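Local coordinates for lipoate-protein ligase 1 (Plasmodium falciparum, PDB 5T8U) that belongs to the lipoyl protein ligase A/B family and holds lipoic acid in a pocket of its catalytic domain, at residues I22-S27 with K260-L265; N61-I66 with D85-A90; L103-F108 with I171-N176; K150-A155 with G167-N172. One frame throughout, in Å; residues are numbered along the deposited sequence.

Contact 1 (I22-S27 with K260-L265)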
loop_
_atom_site.group_PDB
_atom_site.type_symbol
_atom_site.label_atom_id
_atom_site.label_comp_id
_atom_site.label_asym_id
_atom_site.label_seq_id
_atom_site.Cartn_x
_atom_site.Cartn_y
_atom_site.Cartn_z
ATOM N N ILE A 22 -8.636 -4.747 -10.135
ATOM C CA ILE A 22 -7.716 -4.008 -9.273
ATOM C C ILE A 22 -8.283 -2.635 -8.935
ATOM O O ILE A 22 -8.197 -2.178 -7.788
ATOM C CB ILE A 22 -6.326 -3.907 -9.934
ATOM C CG1 ILE A 22 -5.349 -3.142 -9.034
ATOM C CG2 ILE A 22 -6.411 -3.234 -11.303
ATOM C CD1 ILE A 22 -5.119 -3.782 -7.676
ATOM N N HIS A 23 -8.871 -1.953 -9.920
ATOM C CA HIS A 23 -9.433 -0.630 -9.666
ATOM C C HIS A 23 -10.631 -0.715 -8.731
ATOM O O HIS A 23 -10.798 0.132 -7.845
ATOM C CB HIS A 23 -9.830 0.034 -10.984
ATOM C CG HIS A 23 -8.712 0.119 -11.975
ATOM N ND1 HIS A 23 -8.885 -0.147 -13.317
ATOM C CD2 HIS A 23 -7.406 0.440 -11.820
ATOM C CE1 HIS A 23 -7.733 0.006 -13.945
ATOM N NE2 HIS A 23 -6.819 0.361 -13.059
ATOM N N PHE A 24 -11.473 -1.734 -8.911
ATOM C CA PHE A 24 -12.646 -1.893 -8.061
ATOM C C PHE A 24 -12.239 -2.132 -6.612
ATOM O O PHE A 24 -12.720 -1.454 -5.695
ATOM C CB PHE A 24 -13.507 -3.046 -8.581
ATOM C CG PHE A 24 -14.885 -3.090 -7.990
ATOM C CD1 PHE A 24 -15.931 -2.412 -8.594
ATOM C CD2 PHE A 24 -15.135 -3.806 -6.833
ATOM C CE1 PHE A 24 -17.199 -2.449 -8.054
ATOM C CE2 PHE A 24 -16.403 -3.848 -6.289
ATOM C CZ PHE A 24 -17.436 -3.166 -6.900
ATOM N N ASN A 25 -11.340 -3.093 -6.389
ATOM C CA ASN A 25 -10.924 -3.417 -5.028
ATOM C C ASN A 25 -10.143 -2.272 -4.396
ATOM O O ASN A 25 -10.258 -2.031 -3.190
ATOM C CB ASN A 25 -10.089 -4.696 -5.019
ATOM C CG ASN A 25 -10.896 -5.920 -5.397
ATOM O OD1 ASN A 25 -12.098 -5.983 -5.144
ATOM N ND2 ASN A 25 -10.236 -6.903 -6.000
ATOM N N LEU A 26 -9.331 -1.565 -5.184
ATOM C CA LEU A 26 -8.657 -0.383 -4.658
ATOM C C LEU A 26 -9.661 0.693 -4.264
ATOM O O LEU A 26 -9.451 1.406 -3.275
ATOM C CB LEU A 26 -7.661 0.161 -5.683
ATOM C CG LEU A 26 -6.349 -0.616 -5.829
ATOM C CD1 LEU A 26 -5.584 -0.144 -7.055
ATOM C CD2 LEU A 26 -5.484 -0.475 -4.584
ATOM N N SER A 27 -10.758 0.819 -5.016
ATOM C CA SER A 27 -11.805 1.762 -4.638
ATOM C C SER A 27 -12.481 1.335 -3.340
ATOM O O SER A 27 -12.785 2.176 -2.486
ATOM C CB SER A 27 -12.829 1.887 -5.764
ATOM O OG SER A 27 -12.200 2.261 -6.977
ATOM N N LYS A 260 -16.370 8.007 -7.654
ATOM C CA LYS A 260 -15.287 8.967 -7.838
ATOM C C LYS A 260 -13.933 8.271 -7.778
ATOM O O LYS A 260 -13.107 8.407 -8.690
ATOM C CB LYS A 260 -15.380 10.062 -6.775
ATOM C CG LYS A 260 -14.396 11.209 -6.951
ATOM C CD LYS A 260 -14.141 11.924 -5.629
ATOM C CE LYS A 260 -15.419 12.505 -5.033
ATOM N NZ LYS A 260 -15.193 13.061 -3.672
ATOM N N TYR A 261 -13.688 7.516 -6.703
ATOM C CA TYR A 261 -12.438 6.770 -6.587
ATOM C C TYR A 261 -12.229 5.860 -7.791
ATOM O O TYR A 261 -11.159 5.858 -8.408
ATOM C CB TYR A 261 -12.435 5.950 -5.296
ATOM C CG TYR A 261 -12.556 6.763 -4.025
ATOM C CD1 TYR A 261 -12.171 8.096 -3.986
ATOM C CD2 TYR A 261 -13.051 6.189 -2.861
ATOM C CE1 TYR A 261 -12.278 8.836 -2.824
ATOM C CE2 TYR A 261 -13.162 6.922 -1.695
ATOM C CZ TYR A 261 -12.773 8.243 -1.682
ATOM O OH TYR A 261 -12.883 8.976 -0.524
ATOM N N TYR A 262 -13.248 5.071 -8.136
ATOM C CA TYR A 262 -13.131 4.122 -9.237
ATOM C C TYR A 262 -12.759 4.827 -10.534
ATOM O O TYR A 262 -11.863 4.385 -11.262
ATOM C CB TYR A 262 -14.444 3.354 -9.393
ATOM C CG TYR A 262 -14.411 2.267 -10.444
ATOM C CD1 TYR A 262 -13.877 1.017 -10.160
ATOM C CD2 TYR A 262 -14.924 2.487 -11.715
ATOM C CE1 TYR A 262 -13.849 0.018 -11.116
ATOM C CE2 TYR A 262 -14.901 1.495 -12.676
ATOM C CZ TYR A 262 -14.362 0.264 -12.372
ATOM O OH TYR A 262 -14.336 -0.726 -13.327
ATOM N N ASN A 263 -13.440 5.933 -10.842
ATOM C CA ASN A 263 -13.152 6.659 -12.074
ATOM C C ASN A 263 -11.743 7.238 -12.054
ATOM O O ASN A 263 -11.037 7.209 -13.068
ATOM C CB ASN A 263 -14.187 7.763 -12.283
ATOM C CG ASN A 263 -15.592 7.218 -12.452
ATOM O OD1 ASN A 263 -15.790 6.158 -13.047
ATOM N ND2 ASN A 263 -16.576 7.939 -11.927
ATOM N N LEU A 264 -11.314 7.769 -10.906
ATOM C CA LEU A 264 -9.955 8.289 -10.797
ATOM C C LEU A 264 -8.929 7.196 -11.066
ATOM O O LEU A 264 -8.000 7.378 -11.861
ATOM C CB LEU A 264 -9.741 8.902 -9.411
ATOM C CG LEU A 264 -8.294 9.185 -8.996
ATOM C CD1 LEU A 264 -7.594 10.073 -10.013
ATOM C CD2 LEU A 264 -8.252 9.821 -7.616
ATOM N N LEU A 265 -9.083 6.045 -10.408
ATOM C CA LEU A 265 -8.141 4.948 -10.593
ATOM C C LEU A 265 -8.173 4.419 -12.020
ATOM O O LEU A 265 -7.148 3.958 -12.534
ATOM C CB LEU A 265 -8.448 3.831 -9.596
ATOM C CG LEU A 265 -8.420 4.259 -8.126
ATOM C CD1 LEU A 265 -9.050 3.198 -7.244
ATOM C CD2 LEU A 265 -6.998 4.553 -7.678
#
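H23, F24, L26 and S27 of helix 22-34 meet Y261, Y262 and L265 of helix 256-266 in a helix-helix packing between elements more than 230 residues apart. The segment axes approach to 8.6 Å and run roughly antiparallel, 139° between their N-to-C directions. The imidazole of H23 is sandwiched: I22 CG2 lies over one face, and the carbonyl oxygen of L265 stands 3.4 Å above the other, displaced toward the rim. NE2 of the ring is bonded to V89 O; L265 O makes a face contact, not a hydrogen bond. The CE1 edge of Y262 meets the backbone N and CA of F24, and CE1 lies near the edge of the F24 ring. With CG anti to the backbone N (chi1 -176°), the ring of Y262 swings across to the first helix, and its CE1 comes to 3.7 Å from F24 N and 4.0 Å from F24 CB. The phenyl ring of F24 also makes an edge-to-face stack with F258. L26 contributes mainly its CB, set 3.7 Å from L265 CD1, while the rest of the side chain goes on to W59 and A90. S27 turns its hydroxyl back along its own helix and donates to H23 O at 2.7 Å; S27 N bonds the same carbonyl oxygen from the opposite face of its plane. With its hydroxyl bonded within its own helix, S27 packs closely on the second one: S27 OG sits 3.5 Å from Y262 CB, and the methyl CD1 of L265 closes to 3.3 Å from S27 OG.

Contact 2 (N61-I66 with D85-A90)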
loop_
_atom_site.group_PDB
_atom_site.type_symbol
_atom_site.label_atom_id
_atom_site.label_comp_id
_atom_site.label_asym_id
_atom_site.label_seq_id
_atom_site.Cartn_x
_atom_site.Cartn_y
_atom_site.Cartn_z
ATOM N N ASN A 61 -6.945 -9.951 -7.150
ATOM C CA ASN A 61 -7.024 -9.214 -8.402
ATOM C C ASN A 61 -6.466 -10.061 -9.535
ATOM O O ASN A 61 -5.551 -10.866 -9.338
ATOM C CB ASN A 61 -6.255 -7.889 -8.328
ATOM C CG ASN A 61 -6.486 -7.155 -7.026
ATOM O OD1 ASN A 61 -7.481 -6.452 -6.861
ATOM N ND2 ASN A 61 -5.557 -7.312 -6.092
ATOM N N ASN A 62 -7.025 -9.866 -10.723
ATOM C CA ASN A 62 -6.553 -10.559 -11.913
ATOM C C ASN A 62 -5.240 -9.922 -12.370
ATOM O O ASN A 62 -4.639 -9.095 -11.677
ATOM C CB ASN A 62 -7.629 -10.530 -12.996
ATOM C CG ASN A 62 -8.060 -11.921 -13.427
ATOM O OD1 ASN A 62 -7.240 -12.835 -13.519
ATOM N ND2 ASN A 62 -9.351 -12.086 -13.687
ATOM N N ARG A 63 -4.782 -10.308 -13.560
ATOM C CA ARG A 63 -3.478 -9.880 -14.056
ATOM C C ARG A 63 -3.386 -8.358 -14.072
ATOM O O ARG A 63 -4.109 -7.693 -14.820
ATOM C CB ARG A 63 -3.250 -10.457 -15.452
ATOM C CG ARG A 63 -3.326 -11.982 -15.481
ATOM C CD ARG A 63 -3.103 -12.571 -16.865
ATOM N NE ARG A 63 -4.272 -12.414 -17.731
ATOM C CZ ARG A 63 -4.317 -11.680 -18.842
ATOM N NH1 ARG A 63 -3.252 -11.014 -19.270
ATOM N NH2 ARG A 63 -5.443 -11.621 -19.540
ATOM N N SER A 64 -2.494 -7.807 -13.248
ATOM C CA SER A 64 -2.425 -6.363 -13.075
ATOM C C SER A 64 -1.003 -5.937 -12.736
ATOM O O SER A 64 -0.188 -6.729 -12.255
ATOM C CB SER A 64 -3.379 -5.889 -11.972
ATOM O OG SER A 64 -4.666 -6.458 -12.130
ATOM N N ILE A 65 -0.721 -4.662 -13.000
ATOM C CA ILE A 65 0.496 -3.988 -12.557
ATOM C C ILE A 65 0.062 -2.797 -11.716
ATOM O O ILE A 65 -0.651 -1.912 -12.208
ATOM C CB ILE A 65 1.371 -3.524 -13.733
ATOM C CG1 ILE A 65 1.712 -4.691 -14.664
ATOM C CG2 ILE A 65 2.651 -2.855 -13.221
ATOM C CD1 ILE A 65 2.568 -5.765 -14.029
ATOM N N ILE A 66 0.482 -2.773 -10.455
ATOM C CA ILE A 66 0.180 -1.675 -9.546
ATOM C C ILE A 66 1.493 -0.971 -9.237
ATOM O O ILE A 66 2.449 -1.599 -8.763
ATOM C CB ILE A 66 -0.519 -2.162 -8.269
ATOM C CG1 ILE A 66 -1.763 -2.985 -8.625
ATOM C CG2 ILE A 66 -0.939 -0.976 -7.413
ATOM C CD1 ILE A 66 -1.502 -4.465 -8.865
ATOM N N ASP A 85 -0.401 -8.080 -23.716
ATOM C CA ASP A 85 -0.890 -9.201 -22.925
ATOM C C ASP A 85 -2.196 -8.903 -22.201
ATOM O O ASP A 85 -2.671 -9.751 -21.438
ATOM C CB ASP A 85 0.171 -9.625 -21.904
ATOM C CG ASP A 85 1.356 -10.307 -22.549
ATOM O OD1 ASP A 85 1.543 -10.143 -23.772
ATOM O OD2 ASP A 85 2.096 -11.016 -21.836
ATOM N N GLY A 86 -2.784 -7.730 -22.415
ATOM C CA GLY A 86 -4.054 -7.411 -21.781
ATOM C C GLY A 86 -3.988 -7.362 -20.269
ATOM O O GLY A 86 -4.882 -7.887 -19.593
ATOM N N VAL A 87 -2.945 -6.743 -19.721
ATOM C CA VAL A 87 -2.786 -6.586 -18.279
ATOM C C VAL A 87 -3.241 -5.186 -17.893
ATOM O O VAL A 87 -2.901 -4.202 -18.562
ATOM C CB VAL A 87 -1.326 -6.836 -17.850
ATOM C CG1 VAL A 87 -1.120 -6.507 -16.372
ATOM C CG2 VAL A 87 -0.935 -8.281 -18.128
ATOM N N LEU A 88 -4.014 -5.097 -16.815
ATOM C CA LEU A 88 -4.504 -3.813 -16.339
ATOM C C LEU A 88 -3.403 -3.074 -15.589
ATOM O O LEU A 88 -2.474 -3.681 -15.052
ATOM C CB LEU A 88 -5.721 -4.007 -15.434
ATOM C CG LEU A 88 -6.908 -4.727 -16.084
ATOM C CD1 LEU A 88 -8.003 -4.998 -15.063
ATOM C CD2 LEU A 88 -7.455 -3.920 -17.253
ATOM N N VAL A 89 -3.512 -1.749 -15.566
ATOM C CA VAL A 89 -2.526 -0.882 -14.933
ATOM C C VAL A 89 -3.235 -0.021 -13.899
ATOM O O VAL A 89 -4.361 0.436 -14.126
ATOM C CB VAL A 89 -1.796 -0.005 -15.973
ATOM C CG1 VAL A 89 -0.812 0.944 -15.297
ATOM C CG2 VAL A 89 -1.077 -0.882 -16.992
ATOM N N ALA A 90 -2.577 0.198 -12.763
ATOM C CA ALA A 90 -3.163 0.996 -11.697
ATOM C C ALA A 90 -2.060 1.670 -10.894
ATOM O O ALA A 90 -0.901 1.247 -10.907
ATOM C CB ALA A 90 -4.042 0.142 -10.778
#
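S64, I65 and I66 pair in parallel with L88, V89 and A90, the short strand axes 4.7 Å apart and 14° from parallel. I65 bonds through both its backbone N and its O: N donates to L88 O and O accepts from A90 N, both at 2.9 Å; a longer bond from L88 N to R63 O (3.3 Å) extends the pairing backward. V87 packs before the strand begins: its CG1, anti to the backbone N (chi1 173°), lies 3.5 Å from S64 CA and touches I65 CG1. The two strands, joined through helices 73-76 and 79-84, form a beta-alpha-beta crossover, and I82 of the second helix meets I65, V87 and V89. On the face carrying S64 and I66, I22 of helix 22-34 touches both residues, and S64 OG turns back to donate to N62 O at 2.7 Å. R63 bends at chi3 (-76°) to reach the end of helix 79-84, where G86 closes a Schellman motif. Its NH1 gives D85 O a bond of 2.6 Å, with that oxygen in the guanidinium plane; the positive group would probably be drawn to the negative pole of the helix. The D85 carboxylate bonds Y181 OH through OD2.

Contact 3 (L103-F108 with I171-N176)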
loop_
_atom_site.group_PDB
_atom_site.type_symbol
_atom_site.label_atom_id
_atom_site.label_comp_id
_atom_site.label_asym_id
_atom_site.label_seq_id
_atom_site.Cartn_x
_atom_site.Cartn_y
_atom_site.Cartn_z
ATOM N N LEU A 103 -4.578 -14.062 -9.891
ATOM C CA LEU A 103 -5.357 -14.880 -8.971
ATOM C C LEU A 103 -4.496 -15.823 -8.140
ATOM O O LEU A 103 -5.019 -16.451 -7.212
ATOM C CB LEU A 103 -6.407 -15.673 -9.748
ATOM C CG LEU A 103 -7.453 -14.817 -10.467
ATOM C CD1 LEU A 103 -8.352 -15.679 -11.337
ATOM C CD2 LEU A 103 -8.287 -14.017 -9.474
ATOM N N GLY A 104 -3.204 -15.933 -8.435
ATOM C CA GLY A 104 -2.314 -16.753 -7.645
ATOM C C GLY A 104 -1.795 -16.105 -6.383
ATOM O O GLY A 104 -0.960 -16.700 -5.696
ATOM N N ASN A 105 -2.259 -14.900 -6.054
ATOM C CA ASN A 105 -1.799 -14.194 -4.867
ATOM C C ASN A 105 -2.985 -13.548 -4.169
ATOM O O ASN A 105 -3.981 -13.185 -4.801
ATOM C CB ASN A 105 -0.742 -13.128 -5.207
ATOM C CG ASN A 105 -1.333 -11.912 -5.897
ATOM O OD1 ASN A 105 -1.388 -11.847 -7.125
ATOM N ND2 ASN A 105 -1.764 -10.934 -5.108
ATOM N N VAL A 106 -2.861 -13.412 -2.853
ATOM C CA VAL A 106 -3.881 -12.796 -2.023
ATOM C C VAL A 106 -3.420 -11.393 -1.650
ATOM O O VAL A 106 -2.228 -11.074 -1.663
ATOM C CB VAL A 106 -4.167 -13.643 -0.760
ATOM C CG1 VAL A 106 -5.350 -13.086 0.026
ATOM C CG2 VAL A 106 -4.418 -15.098 -1.141
ATOM N N CYS A 107 -4.384 -10.535 -1.325
ATOM C CA CYS A 107 -4.119 -9.177 -0.869
ATOM C C CYS A 107 -4.852 -8.950 0.444
ATOM O O CYS A 107 -6.065 -9.178 0.532
ATOM C CB CYS A 107 -4.563 -8.133 -1.903
ATOM S SG CYS A 107 -3.673 -8.191 -3.476
ATOM N N PHE A 108 -4.113 -8.494 1.454
ATOM C CA PHE A 108 -4.655 -8.227 2.776
ATOM C C PHE A 108 -4.557 -6.739 3.081
ATOM O O PHE A 108 -3.624 -6.058 2.643
ATOM C CB PHE A 108 -3.911 -9.029 3.855
ATOM C CG PHE A 108 -2.462 -8.653 4.001
ATOM C CD1 PHE A 108 -2.076 -7.659 4.885
ATOM C CD2 PHE A 108 -1.486 -9.298 3.261
ATOM C CE1 PHE A 108 -0.743 -7.311 5.026
ATOM C CE2 PHE A 108 -0.151 -8.955 3.397
ATOM C CZ PHE A 108 0.220 -7.961 4.281
ATOM N N ILE A 171 0.757 -16.999 -3.137
ATOM C CA ILE A 171 0.314 -18.386 -3.058
ATOM C C ILE A 171 0.797 -19.126 -4.299
ATOM O O ILE A 171 1.701 -19.967 -4.224
ATOM C CB ILE A 171 -1.220 -18.479 -2.933
ATOM C CG1 ILE A 171 -1.730 -17.630 -1.761
ATOM C CG2 ILE A 171 -1.664 -19.937 -2.794
ATOM C CD1 ILE A 171 -1.307 -18.117 -0.392
ATOM N N ASN A 172 0.198 -18.810 -5.449
ATOM C CA ASN A 172 0.486 -19.485 -6.710
ATOM C C ASN A 172 0.780 -18.477 -7.816
ATOM O O ASN A 172 0.506 -18.735 -8.990
ATOM C CB ASN A 172 -0.677 -20.392 -7.113
ATOM C CG ASN A 172 -0.336 -21.303 -8.278
ATOM O OD1 ASN A 172 0.813 -21.709 -8.448
ATOM N ND2 ASN A 172 -1.338 -21.620 -9.092
ATOM N N LEU A 173 1.328 -17.318 -7.455
ATOM C CA LEU A 173 1.630 -16.294 -8.445
ATOM C C LEU A 173 2.538 -16.851 -9.537
ATOM O O LEU A 173 3.441 -17.649 -9.275
ATOM C CB LEU A 173 2.291 -15.086 -7.774
ATOM C CG LEU A 173 2.761 -13.965 -8.704
ATOM C CD1 LEU A 173 1.574 -13.348 -9.408
ATOM C CD2 LEU A 173 3.544 -12.913 -7.940
ATOM N N GLU A 174 2.281 -16.432 -10.772
ATOM C CA GLU A 174 3.139 -16.785 -11.900
ATOM C C GLU A 174 4.436 -15.998 -11.769
ATOM O O GLU A 174 4.486 -14.802 -12.060
ATOM C CB GLU A 174 2.429 -16.488 -13.217
ATOM C CG GLU A 174 3.099 -17.089 -14.441
ATOM C CD GLU A 174 2.303 -16.851 -15.711
ATOM O OE1 GLU A 174 2.661 -17.431 -16.759
ATOM O OE2 GLU A 174 1.318 -16.085 -15.662
ATOM N N LYS A 175 5.497 -16.668 -11.313
ATOM C CA LYS A 175 6.734 -15.970 -10.976
ATOM C C LYS A 175 7.512 -15.541 -12.215
ATOM O O LYS A 175 8.076 -14.442 -12.245
ATOM C CB LYS A 175 7.611 -16.858 -10.094
ATOM C CG LYS A 175 8.968 -16.250 -9.771
ATOM C CD LYS A 175 9.840 -17.210 -8.980
ATOM C CE LYS A 175 11.221 -16.622 -8.735
ATOM N NZ LYS A 175 12.101 -17.553 -7.976
ATOM N N ASN A 176 7.562 -16.390 -13.244
ATOM C CA ASN A 176 8.405 -16.098 -14.400
ATOM C C ASN A 176 7.850 -14.955 -15.240
ATOM O O ASN A 176 8.626 -14.200 -15.839
ATOM C CB ASN A 176 8.566 -17.352 -15.259
ATOM C CG ASN A 176 9.502 -18.371 -14.635
ATOM O OD1 ASN A 176 10.352 -18.030 -13.812
ATOM N ND2 ASN A 176 9.353 -19.630 -15.028
#
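G104 and N172 bring their CA atoms to 4.0 Å of each other, where the turn leading into strand 105-112 meets the chain leaving strand 162-170; segment 171-176 itself has no regular structure. The carbonyl oxygen of G104 points into the bend made by I171, N172 and L173. I171 N donates to it weakly at 3.1 Å. The N172 N to G104 O pair is modelled too short, so that bond is doubtful in detail, and L173 N, though near, is poorly angled for bonding. Having no side chain, G104 lets the backbone of N172 press directly against its own. The first side-chain contact is apolar: V106 CG2 lies 3.7 Å from I171 CG1, the two branched chains crossing at a slant. I171 CB also lies 3.3 Å from G104 O. Further along, N105 and L173 lie side by side and point the same way. The amide of N105 stands between its own backbone N and carbonyl carbon (chi1 73°), and from there OD1 comes to 4.0 Å from L173 CD1. The polar partner of OD1 is D102 N, and the leucine methyl packs beside it, while N105 ND2 makes a weak bond to V106 O. Strand 105-112 lies in the eight-stranded mixed sheet between strands 162-170 and 55-59, and carries C107 of the lipoic acid pocket. Helix 213-227 packs against both segments, C213 and C217 on V106 and L216 on I171, while L173 lies on Y100 of strand 99-101.

Contact 4 (K150-A155 with G167-N172). With LPA (lipoic acid), chain C.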
loop_
_atom_site.group_PDB
_atom_site.type_symbol
_atom_site.label_atom_id
_atom_site.label_comp_id
_atom_site.label_asym_id
_atom_site.label_seq_id
_atom_site.Cartn_x
_atom_site.Cartn_y
_atom_site.Cartn_z
ATOM N N LYS A 150 11.412 -13.364 -0.823
ATOM C CA LYS A 150 10.179 -12.619 -0.613
ATOM C C LYS A 150 8.965 -13.492 -0.906
ATOM O O LYS A 150 8.874 -14.115 -1.968
ATOM C CB LYS A 150 10.155 -11.378 -1.506
ATOM C CG LYS A 150 9.167 -10.312 -1.055
ATOM C CD LYS A 150 8.606 -9.506 -2.223
ATOM C CE LYS A 150 8.825 -8.013 -2.035
ATOM N NZ LYS A 150 7.983 -7.203 -2.959
ATOM N N CYS A 151 8.032 -13.539 0.047
ATOM C CA CYS A 151 6.726 -14.141 -0.177
ATOM C C CYS A 151 5.579 -13.179 0.088
ATOM O O CYS A 151 4.428 -13.519 -0.214
ATOM C CB CYS A 151 6.541 -15.392 0.700
ATOM S SG CYS A 151 6.080 -15.056 2.411
ATOM N N SER A 152 5.853 -11.998 0.637
ATOM C CA SER A 152 4.822 -10.998 0.868
ATOM C C SER A 152 5.456 -9.614 0.829
ATOM O O SER A 152 6.631 -9.445 1.164
ATOM C CB SER A 152 4.109 -11.225 2.208
ATOM O OG SER A 152 3.520 -10.029 2.688
ATOM N N GLY A 153 4.665 -8.627 0.412
ATOM C CA GLY A 153 5.160 -7.264 0.301
ATOM C C GLY A 153 4.121 -6.231 0.688
ATOM O O GLY A 153 3.028 -6.205 0.115
ATOM N N SER A 154 4.449 -5.363 1.640
ATOM C CA SER A 154 3.467 -4.485 2.258
ATOM C C SER A 154 3.733 -3.019 1.935
ATOM O O SER A 154 4.820 -2.634 1.495
ATOM C CB SER A 154 3.455 -4.681 3.777
ATOM O OG SER A 154 3.150 -6.024 4.112
ATOM N N ALA A 155 2.703 -2.206 2.164
ATOM C CA ALA A 155 2.791 -0.759 2.034
ATOM C C ALA A 155 1.774 -0.139 2.982
ATOM O O ALA A 155 0.813 -0.790 3.404
ATOM C CB ALA A 155 2.550 -0.297 0.592
ATOM N N GLY A 167 -0.875 -5.270 2.120
ATOM C CA GLY A 167 0.218 -5.981 1.492
ATOM C C GLY A 167 -0.285 -7.177 0.708
ATOM O O GLY A 167 -1.480 -7.483 0.698
ATOM N N THR A 168 0.658 -7.854 0.059
ATOM C CA THR A 168 0.373 -8.995 -0.795
ATOM C C THR A 168 1.030 -10.243 -0.227
ATOM O O THR A 168 2.155 -10.187 0.284
ATOM C CB THR A 168 0.873 -8.757 -2.226
ATOM O OG1 THR A 168 0.553 -9.888 -3.045
ATOM C CG2 THR A 168 2.381 -8.535 -2.245
ATOM N N ILE A 169 0.311 -11.361 -0.317
ATOM C CA ILE A 169 0.816 -12.685 0.024
ATOM C C ILE A 169 0.850 -13.509 -1.255
ATOM O O ILE A 169 -0.072 -13.433 -2.075
ATOM C CB ILE A 169 -0.061 -13.368 1.094
ATOM C CG1 ILE A 169 -0.041 -12.561 2.395
ATOM C CG2 ILE A 169 0.406 -14.804 1.342
ATOM C CD1 ILE A 169 -1.035 -13.042 3.438
ATOM N N LEU A 170 1.908 -14.296 -1.425
ATOM C CA LEU A 170 2.125 -15.055 -2.650
ATOM C C LEU A 170 1.775 -16.521 -2.420
ATOM O O LEU A 170 2.418 -17.201 -1.613
ATOM C CB LEU A 170 3.569 -14.907 -3.123
ATOM C CG LEU A 170 3.800 -13.782 -4.136
ATOM C CD1 LEU A 170 3.170 -12.466 -3.690
ATOM C CD2 LEU A 170 5.285 -13.608 -4.366
ATOM N N ILE A 171 0.757 -16.999 -3.137
ATOM C CA ILE A 171 0.314 -18.386 -3.058
ATOM C C ILE A 171 0.797 -19.126 -4.299
ATOM O O ILE A 171 1.701 -19.967 -4.224
ATOM C CB ILE A 171 -1.220 -18.479 -2.933
ATOM C CG1 ILE A 171 -1.730 -17.630 -1.761
ATOM C CG2 ILE A 171 -1.664 -19.937 -2.794
ATOM C CD1 ILE A 171 -1.307 -18.117 -0.392
ATOM N N ASN A 172 0.198 -18.810 -5.449
ATOM C CA ASN A 172 0.486 -19.485 -6.710
ATOM C C ASN A 172 0.780 -18.477 -7.816
ATOM O O ASN A 172 0.506 -18.735 -8.990
ATOM C CB ASN A 172 -0.677 -20.392 -7.113
ATOM C CG ASN A 172 -0.336 -21.303 -8.278
ATOM O OD1 ASN A 172 0.813 -21.709 -8.448
ATOM N ND2 ASN A 172 -1.338 -21.620 -9.092
HETATM C C1 LPA C . 6.744 -3.471 -1.990
HETATM O O1 LPA C . 7.304 -4.585 -2.165
HETATM C C2 LPA C . 5.347 -3.408 -1.380
HETATM O O2 LPA C . 7.339 -2.409 -2.315
HETATM C C3 LPA C . 4.342 -3.989 -2.372
HETATM C C4 LPA C . 2.921 -3.616 -1.956
HETATM C C5 LPA C . 1.972 -3.939 -3.109
HETATM C C6 LPA C . 0.669 -3.501 -2.822
HETATM S S6 LPA C . -0.118 -3.329 -4.135
HETATM C C7 LPA C . -0.299 -4.862 -1.763
HETATM C C8 LPA C . -1.811 -4.912 -2.266
HETATM S S8 LPA C . -1.939 -3.753 -3.679
#
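K150, whose backbone meets L170 across the hairpin, donates from NZ to lipoic acid O1 at 2.8 Å. Its chain is bent at chi2 and chi3, which carries NZ back over G153; the glycine has no side chain to obstruct it. The hairpin of strands 150-159 and 162-170 runs antiparallel, 174° between the segment directions. G153 and T168 form a hydrogen-bonded pair: T168 N reaches G153 O at 2.9 Å, from above the carbonyl plane. L170 N bonds C151 O at the same length, nearly in line with C=O, though bent at the hydrogen (137°). C151 and S152 both face I144, a classic beta bulge. T168 lays its methyl CG2 against the G153 backbone, 3.5 Å from G153 N, while its hydroxyl turns to a weak bond with V106 O. S152 and I169 meet on the other face of the sheet, where S154 OG is bonded to H165. Lipoic acid C4 lies 3.3 Å from G153 O and C7 3.4 Å from G167 C. K150 grips the carboxylate through O1, G97 N gives lipoic acid a further hydrogen bond, and backbone atoms of G153, S154, G167 and T168 line its carbon chain. Charge pairing at O1 is thus probably combined with van der Waals contact along the chain.

In the fold
Contacts 1 and 2, centres 13 Å apart, meet through hydrogen bonds H23 NE2 to V89 O (2.7 Å) and N25 ND2 to N61 OD1 (2.9 Å), joining helix 22-34 to strand 88-90 of the small mixed sheet and to the loop before strand 64-66. N61 ND2 also packs 3.3 Å from C107 SG of contact 3. Contacts 3 and 4 share I171 and N172; their strands are neighbours in the large sheet, V106 O hydrogen-bonded to I169 N (2.9 Å). All four lie near lipoic acid: the L26 side chain is about 5 Å away, that of I66 about 4 Å, C107 touches it, and contact 4 supplies five pocket residues. Contacts 2 to 4 nest inside the loop closed by contact 1.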